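Local coordinates for protein methylocystis parvus OBBP MbnE (Methylocystis parvus OBBP, PDB 5ICQ) that probably binds methanobactin, a copper-chelating peptide, in the periplasm as the solute-binding component of a transport system, at residues F342-V351 with L458-I469; G376-L387 with A396-R404. One frame throughout, in Å; residues are numbered along the deposited sequence.

Interaction 1 of 2, residues F342-V351 with L458-I469; sequences FGMMFDFEWV and LALAYASSLARI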
loop_
_atom_site.group_PDB
_atom_site.type_symbol
_atom_site.label_atom_id
_atom_site.label_comp_id
_atom_site.label_asym_id
_atom_site.label_seq_id
_atom_site.Cartn_x
_atom_site.Cartn_y
_atom_site.Cartn_z
ATOM N N PHE A 342 6.611 -26.646 -7.776
ATOM C CA PHE A 342 7.809 -25.950 -7.324
ATOM C C PHE A 342 7.533 -25.183 -6.040
ATOM O O PHE A 342 8.391 -25.110 -5.150
ATOM C CB PHE A 342 8.325 -24.994 -8.401
ATOM C CG PHE A 342 9.180 -25.644 -9.449
ATOM C CD1 PHE A 342 9.011 -26.980 -9.788
ATOM C CD2 PHE A 342 10.169 -24.907 -10.100
ATOM C CE1 PHE A 342 9.807 -27.567 -10.772
ATOM C CE2 PHE A 342 10.964 -25.485 -11.079
ATOM C CZ PHE A 342 10.782 -26.819 -11.419
ATOM N N GLY A 343 6.331 -24.622 -5.923
ATOM C CA GLY A 343 5.973 -23.890 -4.721
ATOM C C GLY A 343 5.980 -24.754 -3.479
ATOM O O GLY A 343 6.265 -24.267 -2.385
ATOM N N MET A 344 5.675 -26.045 -3.630
ATOM C CA MET A 344 5.679 -26.966 -2.498
ATOM C C MET A 344 7.047 -27.108 -1.865
ATOM O O MET A 344 7.150 -27.556 -0.718
ATOM C CB MET A 344 5.227 -28.355 -2.940
ATOM C CG MET A 344 3.782 -28.450 -3.323
ATOM S SD MET A 344 3.444 -30.127 -3.896
ATOM C CE MET A 344 1.699 -29.941 -4.265
ATOM N N MET A 345 8.103 -26.785 -2.597
ATOM C CA MET A 345 9.438 -27.055 -2.100
ATOM C C MET A 345 10.018 -25.914 -1.282
ATOM O O MET A 345 11.076 -26.090 -0.674
ATOM C CB MET A 345 10.364 -27.383 -3.264
ATOM C CG MET A 345 9.919 -28.605 -4.070
ATOM S SD MET A 345 9.766 -30.118 -3.080
ATOM C CE MET A 345 11.453 -30.324 -2.501
ATOM N N PHE A 346 9.361 -24.757 -1.222
ATOM C CA PHE A 346 9.892 -23.668 -0.407
ATOM C C PHE A 346 9.636 -23.958 1.068
ATOM O O PHE A 346 8.489 -24.149 1.473
ATOM C CB PHE A 346 9.271 -22.323 -0.783
ATOM C CG PHE A 346 9.792 -21.192 0.058
ATOM C CD1 PHE A 346 11.118 -20.800 -0.044
ATOM C CD2 PHE A 346 8.978 -20.557 0.978
ATOM C CE1 PHE A 346 11.623 -19.781 0.743
ATOM C CE2 PHE A 346 9.475 -19.533 1.765
ATOM C CZ PHE A 346 10.795 -19.145 1.645
ATOM N N ASP A 347 10.699 -23.965 1.878
ATOM C CA ASP A 347 10.600 -24.328 3.296
ATOM C C ASP A 347 10.634 -23.052 4.134
ATOM O O ASP A 347 11.696 -22.585 4.550
ATOM C CB ASP A 347 11.723 -25.288 3.678
ATOM C CG ASP A 347 11.599 -25.794 5.109
ATOM O OD1 ASP A 347 10.852 -25.187 5.902
ATOM O OD2 ASP A 347 12.252 -26.798 5.448
ATOM N N PHE A 348 9.453 -22.488 4.394
ATOM C CA PHE A 348 9.407 -21.226 5.127
ATOM C C PHE A 348 9.849 -21.398 6.574
ATOM O O PHE A 348 10.517 -20.523 7.132
ATOM C CB PHE A 348 8.001 -20.624 5.107
ATOM C CG PHE A 348 7.827 -19.519 6.116
ATOM C CD1 PHE A 348 8.543 -18.338 5.983
ATOM C CD2 PHE A 348 6.980 -19.672 7.209
ATOM C CE1 PHE A 348 8.419 -17.317 6.921
ATOM C CE2 PHE A 348 6.840 -18.643 8.151
ATOM C CZ PHE A 348 7.568 -17.470 7.999
ATOM N N GLU A 349 9.449 -22.499 7.210
ATOM C CA GLU A 349 9.775 -22.696 8.618
ATOM C C GLU A 349 11.283 -22.627 8.848
ATOM O O GLU A 349 11.746 -22.024 9.825
ATOM C CB GLU A 349 9.195 -24.029 9.092
ATOM C CG GLU A 349 7.644 -24.087 9.089
ATOM C CD GLU A 349 6.995 -23.965 7.693
ATOM O OE1 GLU A 349 5.980 -23.236 7.557
ATOM O OE2 GLU A 349 7.490 -24.591 6.733
ATOM N N TRP A 350 12.067 -23.190 7.927
ATOM C CA TRP A 350 13.520 -23.127 8.053
ATOM C C TRP A 350 14.033 -21.690 7.951
ATOM O O TRP A 350 14.875 -21.271 8.757
ATOM C CB TRP A 350 14.182 -24.019 6.998
ATOM C CG TRP A 350 15.676 -24.113 7.172
ATOM C CD1 TRP A 350 16.361 -25.039 7.908
ATOM C CD2 TRP A 350 16.663 -23.238 6.610
ATOM N NE1 TRP A 350 17.714 -24.802 7.828
ATOM C CE2 TRP A 350 17.927 -23.703 7.034
ATOM C CE3 TRP A 350 16.603 -22.119 5.774
ATOM C CZ2 TRP A 350 19.119 -23.078 6.658
ATOM C CZ3 TRP A 350 17.785 -21.494 5.404
ATOM C CH2 TRP A 350 19.031 -21.979 5.846
ATOM N N VAL A 351 13.565 -20.911 6.965
ATOM C CA VAL A 351 14.095 -19.553 6.864
ATOM C C VAL A 351 13.634 -18.713 8.051
ATOM O O VAL A 351 14.402 -17.903 8.583
ATOM C CB VAL A 351 13.749 -18.869 5.518
ATOM C CG1 VAL A 351 14.264 -19.683 4.323
ATOM C CG2 VAL A 351 12.287 -18.556 5.387
ATOM N N LEU A 458 17.396 -15.885 0.757
ATOM C CA LEU A 458 16.118 -16.560 0.539
ATOM C C LEU A 458 16.173 -17.442 -0.701
ATOM O O LEU A 458 15.680 -18.577 -0.698
ATOM C CB LEU A 458 14.998 -15.528 0.394
ATOM C CG LEU A 458 14.594 -14.702 1.611
ATOM C CD1 LEU A 458 13.480 -13.705 1.240
ATOM C CD2 LEU A 458 14.120 -15.642 2.713
ATOM N N ALA A 459 16.751 -16.926 -1.783
ATOM C CA ALA A 459 16.777 -17.680 -3.030
ATOM C C ALA A 459 17.708 -18.881 -2.935
ATOM O O ALA A 459 17.428 -19.941 -3.516
ATOM C CB ALA A 459 17.189 -16.757 -4.183
ATOM N N LEU A 460 18.825 -18.733 -2.211
ATOM C CA LEU A 460 19.752 -19.848 -2.033
ATOM C C LEU A 460 19.119 -20.962 -1.212
ATOM O O LEU A 460 19.379 -22.147 -1.453
ATOM C CB LEU A 460 21.043 -19.353 -1.365
ATOM C CG LEU A 460 21.954 -18.500 -2.255
ATOM C CD1 LEU A 460 23.049 -17.798 -1.434
ATOM C CD2 LEU A 460 22.600 -19.390 -3.345
ATOM N N ALA A 461 18.314 -20.604 -0.212
ATOM C CA ALA A 461 17.599 -21.633 0.539
ATOM C C ALA A 461 16.637 -22.384 -0.369
ATOM O O ALA A 461 16.581 -23.622 -0.359
ATOM C CB ALA A 461 16.856 -20.995 1.719
ATOM N N TYR A 462 15.872 -21.642 -1.170
ATOM C CA TYR A 462 14.948 -22.254 -2.115
ATOM C C TYR A 462 15.691 -23.122 -3.120
ATOM O O TYR A 462 15.252 -24.238 -3.431
ATOM C CB TYR A 462 14.154 -21.150 -2.819
ATOM C CG TYR A 462 12.923 -21.590 -3.606
ATOM C CD1 TYR A 462 12.275 -22.793 -3.338
ATOM C CD2 TYR A 462 12.394 -20.760 -4.602
ATOM C CE1 TYR A 462 11.125 -23.170 -4.056
ATOM C CE2 TYR A 462 11.261 -21.117 -5.309
ATOM C CZ TYR A 462 10.637 -22.326 -5.040
ATOM O OH TYR A 462 9.520 -22.678 -5.765
ATOM N N ALA A 463 16.842 -22.644 -3.617
ATOM C CA ALA A 463 17.601 -23.424 -4.593
ATOM C C ALA A 463 18.032 -24.756 -4.003
ATOM O O ALA A 463 17.972 -25.801 -4.669
ATOM C CB ALA A 463 18.827 -22.635 -5.064
ATOM N N SER A 464 18.462 -24.732 -2.745
ATOM C CA SER A 464 18.885 -25.951 -2.067
ATOM C C SER A 464 17.734 -26.942 -1.940
ATOM O O SER A 464 17.928 -28.153 -2.080
ATOM C CB SER A 464 19.456 -25.589 -0.693
ATOM O OG SER A 464 19.941 -26.738 -0.031
ATOM N N SER A 465 16.525 -26.447 -1.672
ATOM C CA SER A 465 15.357 -27.326 -1.601
ATOM C C SER A 465 15.000 -27.911 -2.961
ATOM O O SER A 465 14.661 -29.097 -3.066
ATOM C CB SER A 465 14.163 -26.553 -1.041
ATOM O OG SER A 465 14.365 -26.272 0.332
ATOM N N LEU A 466 15.029 -27.087 -4.010
ATOM C CA LEU A 466 14.672 -27.571 -5.338
ATOM C C LEU A 466 15.677 -28.586 -5.854
ATOM O O LEU A 466 15.312 -29.475 -6.633
ATOM C CB LEU A 466 14.554 -26.391 -6.308
ATOM C CG LEU A 466 13.252 -25.603 -6.073
ATOM C CD1 LEU A 466 13.325 -24.245 -6.738
ATOM C CD2 LEU A 466 12.021 -26.378 -6.592
ATOM N N ALA A 467 16.941 -28.472 -5.443
ATOM C CA ALA A 467 17.930 -29.473 -5.833
ATOM C C ALA A 467 17.496 -30.873 -5.420
ATOM O O ALA A 467 17.870 -31.857 -6.073
ATOM C CB ALA A 467 19.291 -29.142 -5.219
ATOM N N ARG A 468 16.711 -30.983 -4.347
ATOM C CA ARG A 468 16.270 -32.288 -3.862
ATOM C C ARG A 468 15.285 -32.973 -4.802
ATOM O O ARG A 468 15.112 -34.190 -4.693
ATOM C CB ARG A 468 15.664 -32.161 -2.461
ATOM C CG ARG A 468 16.698 -31.830 -1.374
ATOM C CD ARG A 468 16.053 -31.482 -0.037
ATOM N NE ARG A 468 14.747 -32.118 0.134
ATOM C CZ ARG A 468 13.590 -31.464 0.177
ATOM N NH1 ARG A 468 13.568 -30.137 0.061
ATOM N NH2 ARG A 468 12.458 -32.135 0.333
ATOM N N ILE A 469 14.661 -32.249 -5.737
ATOM C CA ILE A 469 13.830 -32.912 -6.746
ATOM C C ILE A 469 14.484 -32.775 -8.117
ATOM O O ILE A 469 13.804 -32.810 -9.149
ATOM C CB ILE A 469 12.384 -32.374 -6.765
ATOM C CG1 ILE A 469 12.354 -30.853 -6.951
ATOM C CG2 ILE A 469 11.629 -32.793 -5.500
ATOM C CD1 ILE A 469 10.974 -30.320 -7.307
HETATM O O HOH W 1 11.804 -28.124 0.958
HETATM O O HOH W 2 13.267 -23.588 0.776
#

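Interaction 2 of 2, residues G376-L387 with A396-R404; sequences GRGASEKERALL and AEILEGEWR. With SO4 (sulfate ion), chain D.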
loop_
_atom_site.group_PDB
_atom_site.type_symbol
_atom_site.label_atom_id
_atom_site.label_comp_id
_atom_site.label_asym_id
_atom_site.label_seq_id
_atom_site.Cartn_x
_atom_site.Cartn_y
_atom_site.Cartn_z
ATOM N N GLY A 376 -8.943 -20.265 4.151
ATOM C CA GLY A 376 -9.709 -20.976 5.157
ATOM C C GLY A 376 -11.203 -20.745 5.121
ATOM O O GLY A 376 -11.896 -21.091 6.083
ATOM N N ARG A 377 -11.724 -20.168 4.040
ATOM C CA ARG A 377 -13.149 -19.902 3.885
ATOM C C ARG A 377 -13.646 -20.597 2.626
ATOM O O ARG A 377 -13.072 -20.408 1.547
ATOM C CB ARG A 377 -13.422 -18.396 3.786
ATOM C CG ARG A 377 -12.870 -17.582 4.946
ATOM C CD ARG A 377 -13.279 -16.121 4.846
ATOM N NE ARG A 377 -13.050 -15.413 6.103
ATOM C CZ ARG A 377 -12.264 -14.349 6.240
ATOM N NH1 ARG A 377 -11.617 -13.843 5.190
ATOM N NH2 ARG A 377 -12.130 -13.782 7.434
ATOM N N GLY A 378 -14.698 -21.401 2.758
ATOM C CA GLY A 378 -15.321 -21.980 1.579
ATOM C C GLY A 378 -16.005 -20.901 0.753
ATOM O O GLY A 378 -16.549 -19.933 1.287
ATOM N N ALA A 379 -15.952 -21.057 -0.569
ATOM C CA ALA A 379 -16.594 -20.084 -1.439
ATOM C C ALA A 379 -18.094 -20.058 -1.179
ATOM O O ALA A 379 -18.743 -21.101 -1.060
ATOM C CB ALA A 379 -16.324 -20.414 -2.909
ATOM N N SER A 380 -18.646 -18.857 -1.093
ATOM C CA SER A 380 -20.077 -18.746 -0.871
ATOM C C SER A 380 -20.844 -19.042 -2.159
ATOM O O SER A 380 -20.271 -19.160 -3.243
ATOM C CB SER A 380 -20.426 -17.356 -0.368
ATOM O OG SER A 380 -20.190 -16.413 -1.392
ATOM N N GLU A 381 -22.167 -19.152 -2.035
ATOM C CA GLU A 381 -22.990 -19.322 -3.229
ATOM C C GLU A 381 -22.868 -18.118 -4.156
ATOM O O GLU A 381 -22.869 -18.273 -5.384
ATOM C CB GLU A 381 -24.452 -19.571 -2.842
ATOM C CG GLU A 381 -24.663 -20.942 -2.224
ATOM C CD GLU A 381 -24.023 -22.049 -3.054
ATOM O OE1 GLU A 381 -24.443 -22.238 -4.218
ATOM O OE2 GLU A 381 -23.090 -22.719 -2.553
ATOM N N LYS A 382 -22.732 -16.917 -3.589
ATOM C CA LYS A 382 -22.553 -15.727 -4.416
ATOM C C LYS A 382 -21.190 -15.737 -5.101
ATOM O O LYS A 382 -21.066 -15.290 -6.245
ATOM C CB LYS A 382 -22.697 -14.444 -3.586
ATOM C CG LYS A 382 -24.068 -14.111 -3.057
ATOM C CD LYS A 382 -24.620 -15.171 -2.181
ATOM C CE LYS A 382 -23.747 -15.442 -1.037
ATOM N NZ LYS A 382 -24.027 -16.733 -0.440
ATOM N N GLU A 383 -20.151 -16.207 -4.402
ATOM C CA GLU A 383 -18.847 -16.353 -5.045
ATOM C C GLU A 383 -18.923 -17.340 -6.199
ATOM O O GLU A 383 -18.359 -17.104 -7.275
ATOM C CB GLU A 383 -17.798 -16.833 -4.043
ATOM C CG GLU A 383 -17.268 -15.808 -3.094
ATOM C CD GLU A 383 -16.025 -16.331 -2.398
ATOM O OE1 GLU A 383 -14.984 -16.447 -3.083
ATOM O OE2 GLU A 383 -16.108 -16.681 -1.200
ATOM N N ARG A 384 -19.596 -18.466 -5.983
ATOM C CA ARG A 384 -19.681 -19.477 -7.032
ATOM C C ARG A 384 -20.444 -18.949 -8.239
ATOM O O ARG A 384 -20.100 -19.265 -9.381
ATOM C CB ARG A 384 -20.313 -20.754 -6.463
ATOM C CG ARG A 384 -19.391 -21.467 -5.448
ATOM C CD ARG A 384 -20.110 -22.580 -4.658
ATOM N NE ARG A 384 -19.439 -22.840 -3.378
ATOM C CZ ARG A 384 -18.560 -23.820 -3.158
ATOM N NH1 ARG A 384 -18.244 -24.675 -4.125
ATOM N NH2 ARG A 384 -18.000 -23.956 -1.954
ATOM N N ALA A 385 -21.439 -18.094 -8.012
ATOM C CA ALA A 385 -22.146 -17.485 -9.126
ATOM C C ALA A 385 -21.230 -16.551 -9.914
ATOM O O ALA A 385 -21.284 -16.531 -11.149
ATOM C CB ALA A 385 -23.387 -16.742 -8.626
ATOM N N LEU A 386 -20.382 -15.776 -9.221
ATOM C CA LEU A 386 -19.412 -14.924 -9.914
ATOM C C LEU A 386 -18.453 -15.749 -10.755
ATOM O O LEU A 386 -18.034 -15.323 -11.841
ATOM C CB LEU A 386 -18.601 -14.092 -8.915
ATOM C CG LEU A 386 -19.281 -12.904 -8.249
ATOM C CD1 LEU A 386 -18.322 -12.236 -7.276
ATOM C CD2 LEU A 386 -19.768 -11.911 -9.293
ATOM N N LEU A 387 -18.065 -16.919 -10.250
ATOM C CA LEU A 387 -17.092 -17.772 -10.915
ATOM C C LEU A 387 -17.705 -18.671 -11.984
ATOM O O LEU A 387 -16.950 -19.334 -12.700
ATOM C CB LEU A 387 -16.374 -18.634 -9.869
ATOM C CG LEU A 387 -15.512 -17.875 -8.850
ATOM C CD1 LEU A 387 -15.093 -18.790 -7.696
ATOM C CD2 LEU A 387 -14.271 -17.312 -9.539
ATOM N N ALA A 396 -10.112 -26.972 -6.822
ATOM C CA ALA A 396 -11.060 -27.386 -5.785
ATOM C C ALA A 396 -10.514 -27.127 -4.386
ATOM O O ALA A 396 -11.262 -26.717 -3.490
ATOM C CB ALA A 396 -11.416 -28.868 -5.947
ATOM N N GLU A 397 -9.210 -27.361 -4.180
ATOM C CA GLU A 397 -8.608 -27.167 -2.860
ATOM C C GLU A 397 -8.739 -25.715 -2.413
ATOM O O GLU A 397 -8.941 -25.425 -1.227
ATOM C CB GLU A 397 -7.131 -27.594 -2.897
ATOM C CG GLU A 397 -6.280 -26.825 -3.940
ATOM C CD GLU A 397 -4.850 -27.339 -4.104
ATOM O OE1 GLU A 397 -4.405 -28.208 -3.322
ATOM O OE2 GLU A 397 -4.160 -26.852 -5.026
ATOM N N ILE A 398 -8.666 -24.787 -3.361
ATOM C CA ILE A 398 -8.796 -23.371 -3.036
ATOM C C ILE A 398 -10.263 -22.952 -2.973
ATOM O O ILE A 398 -10.651 -22.126 -2.131
ATOM C CB ILE A 398 -7.983 -22.563 -4.066
ATOM C CG1 ILE A 398 -6.491 -22.774 -3.782
ATOM C CG2 ILE A 398 -8.359 -21.079 -4.023
ATOM C CD1 ILE A 398 -5.556 -22.319 -4.883
ATOM N N LEU A 399 -11.104 -23.531 -3.833
ATOM C CA LEU A 399 -12.526 -23.194 -3.828
ATOM C C LEU A 399 -13.160 -23.520 -2.478
ATOM O O LEU A 399 -14.007 -22.771 -1.984
ATOM C CB LEU A 399 -13.256 -23.941 -4.948
ATOM C CG LEU A 399 -14.727 -23.568 -5.198
ATOM C CD1 LEU A 399 -14.851 -22.156 -5.751
ATOM C CD2 LEU A 399 -15.389 -24.569 -6.142
ATOM N N GLU A 400 -12.736 -24.613 -1.849
ATOM C CA GLU A 400 -13.350 -25.034 -0.595
ATOM C C GLU A 400 -12.663 -24.456 0.643
ATOM O O GLU A 400 -13.101 -24.737 1.765
ATOM C CB GLU A 400 -13.387 -26.565 -0.523
ATOM C CG GLU A 400 -14.148 -27.218 -1.684
ATOM C CD GLU A 400 -15.550 -26.630 -1.919
ATOM O OE1 GLU A 400 -16.202 -26.186 -0.948
ATOM O OE2 GLU A 400 -16.009 -26.625 -3.082
ATOM N N GLY A 401 -11.631 -23.633 0.472
ATOM C CA GLY A 401 -10.946 -23.034 1.603
ATOM C C GLY A 401 -10.050 -23.977 2.382
ATOM O O GLY A 401 -9.798 -23.738 3.561
ATOM N N GLU A 402 -9.581 -25.058 1.760
ATOM C CA GLU A 402 -8.685 -26.007 2.405
ATOM C C GLU A 402 -7.218 -25.767 2.083
ATOM O O GLU A 402 -6.357 -26.398 2.706
ATOM C CB GLU A 402 -9.040 -27.442 1.998
ATOM C CG GLU A 402 -10.450 -27.829 2.366
ATOM C CD GLU A 402 -10.704 -29.311 2.192
ATOM O OE1 GLU A 402 -9.813 -30.020 1.671
ATOM O OE2 GLU A 402 -11.794 -29.765 2.586
ATOM N N TRP A 403 -6.910 -24.901 1.126
ATOM C CA TRP A 403 -5.537 -24.751 0.667
ATOM C C TRP A 403 -4.763 -23.752 1.523
ATOM O O TRP A 403 -5.305 -22.748 1.990
ATOM C CB TRP A 403 -5.506 -24.300 -0.799
ATOM C CG TRP A 403 -4.111 -24.146 -1.337
ATOM C CD1 TRP A 403 -3.334 -25.129 -1.905
ATOM C CD2 TRP A 403 -3.318 -22.951 -1.346
ATOM N NE1 TRP A 403 -2.110 -24.607 -2.274
ATOM C CE2 TRP A 403 -2.075 -23.275 -1.941
ATOM C CE3 TRP A 403 -3.538 -21.633 -0.921
ATOM C CZ2 TRP A 403 -1.062 -22.332 -2.118
ATOM C CZ3 TRP A 403 -2.529 -20.698 -1.102
ATOM C CH2 TRP A 403 -1.305 -21.054 -1.688
ATOM N N ARG A 404 -3.475 -24.035 1.704
ATOM C CA ARG A 404 -2.498 -23.130 2.288
ATOM C C ARG A 404 -1.174 -23.399 1.593
ATOM O O ARG A 404 -0.968 -24.509 1.085
ATOM C CB ARG A 404 -2.342 -23.357 3.801
ATOM C CG ARG A 404 -1.767 -24.745 4.108
ATOM C CD ARG A 404 -1.593 -25.030 5.598
ATOM N NE ARG A 404 -1.123 -26.400 5.807
ATOM C CZ ARG A 404 -0.883 -26.945 6.997
ATOM N NH1 ARG A 404 -1.059 -26.236 8.101
ATOM N NH2 ARG A 404 -0.459 -28.201 7.075
HETATM S S SO4 D . -8.962 -29.478 -9.538
HETATM O O1 SO4 D . -9.663 -30.505 -10.303
HETATM O O2 SO4 D . -7.850 -28.956 -10.328
HETATM O O3 SO4 D . -8.461 -30.062 -8.297
HETATM O O4 SO4 D . -9.906 -28.409 -9.239
HETATM O O HOH W 3 -7.801 -21.822 1.790
#

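Interaction 1 of 2, residues F342-V351 with L458-I469
Phe342 meets the helix 453-467 twice, through its carbonyl and through its ring. Tyr462 OH donates to Phe342 O over 2.8 Å, coming from above the carbonyl plane, while Met345 N reaches the same oxygen from the opposite face, so one carbonyl oxygen takes an O-H and an N-H donor where the chain turns. The phenol suits this place because its ring packs among apolar groups while the OH at its tip reaches Phe342 O. The Phe342 ring takes Leu466 CD2 over one face, near the rim. Met345, in the type I turn Gly343 to Phe346, has an unbranched chain bent at chi2 and chi3 (-58° and -61°), which folds CG, SD and CE across Leu466, Ile469 and Arg468; CG lies 3.8 Å from Ile469 CD1, and CE comes against the guanidinium of Arg468. Its carbonyl is served by a water that donates to Met345 O (2.7 Å) and accepts from Arg468 NH1. Phe346 has CG anti to its backbone N (chi1 179°), which turns the ring edge onto the face of Tyr462 in a T-shaped stack, centroids 5.7 Å apart. A second water joins Asp347 N to Ser465 OG; the serine hydroxyl suits the place as a polar group able to bond to water. Asp347 is the N-cap of the next helix, its OD1 accepting from Trp350 N (3.1 Å) and also bonded to Ser408. Beyond it, Trp350 CZ3 and Val351 CG1 both rest on Ala461 CB, whose small methyl lets the chains approach. The turn between helices 336-343 and 348-355 thus lies along one side of helix 453-467. Strand 567-572 lies against Phe346 and Tyr462, strand 472-477 touches Leu466, and helix 415-427 is reached by Phe342 through Leu425.

Interaction 2 of 2, residues G376-L387 with A396-R404
Arg384 and Glu400 meet as a two-pronged salt bridge, their side chains crossing at about a right angle while the guanidinium and carboxylate planes stay within 28° of each other. The grip is end-on: NH1 of Arg384 donates to OE2 of Glu400 at 3.1 Å, and NH2 of Arg384 to OE1 at 3.0 Å. Both oxygens are met on the syn side and lie nearly in the guanidinium plane. Glu400 starts away from the partner segment, but a bend at chi2 (-51°) folds its carboxylate back to the arginine. The other edge of the guanidinium is turned to the backbone, where NE and NH2 of Arg384 both donate to Ala379 O; NH2 therefore serves two acceptors, and the group is fixed in rotation. Arginine suits this place: its planar N-H array can serve a carboxylate and a carbonyl together. Beside the charged pair, Leu399 sends its branches to different neighbours: CD1 lies 3.6 Å from Ala379 CB and 3.9 Å from Leu387 CD1, and CD2 lies beside Arg384 NH1. The two leucine chains run antiparallel past one another. Ala379 N donates to Leu399 O at 3.0 Å. A capping box opens helix 381-387: Ser380 OG accepts from Glu383 N, and Ser380 N returns a weak bond to Glu383 OE2. Gly401 closes the helix in a Schellman motif; its positive phi suits a residue without a side chain, and the backbone of Arg377 and Gly378 packs directly against it, Arg377 O lying 3.4 Å from Gly401 CA. Arg559 of helix 547-563 ties both segments, bonding to the carbonyls of Arg377 and Ile398 and pairing with Glu383. The Glu400 carboxylate, the Ala379 carbonyl and the more distant Glu381 probably stabilise the guanidinium charge and hold its orientation; it lies against Leu399, whose other methyl packs with Leu387 and Ala379.

Overall arrangement
Interaction 2 falls within the stretch of chain that separates the two segments of interaction 1, and all four segments belong to the family 5 solute-binding range. Their centres lie 28 Å apart and their nearest atoms about 6 Å apart, without touching. Interaction 1 joins a turn between two helices to a helix beside strands 567-572 and 472-477; interaction 2 joins two short helices and their loops against helices 547-563 and 532-543. Both lie well out from the centre of the chain, at 28 and 26 Å. No methanobactin is bound at either; the sulfate at Ala396, also held by Arg395, probably comes from the crystallisation liquor.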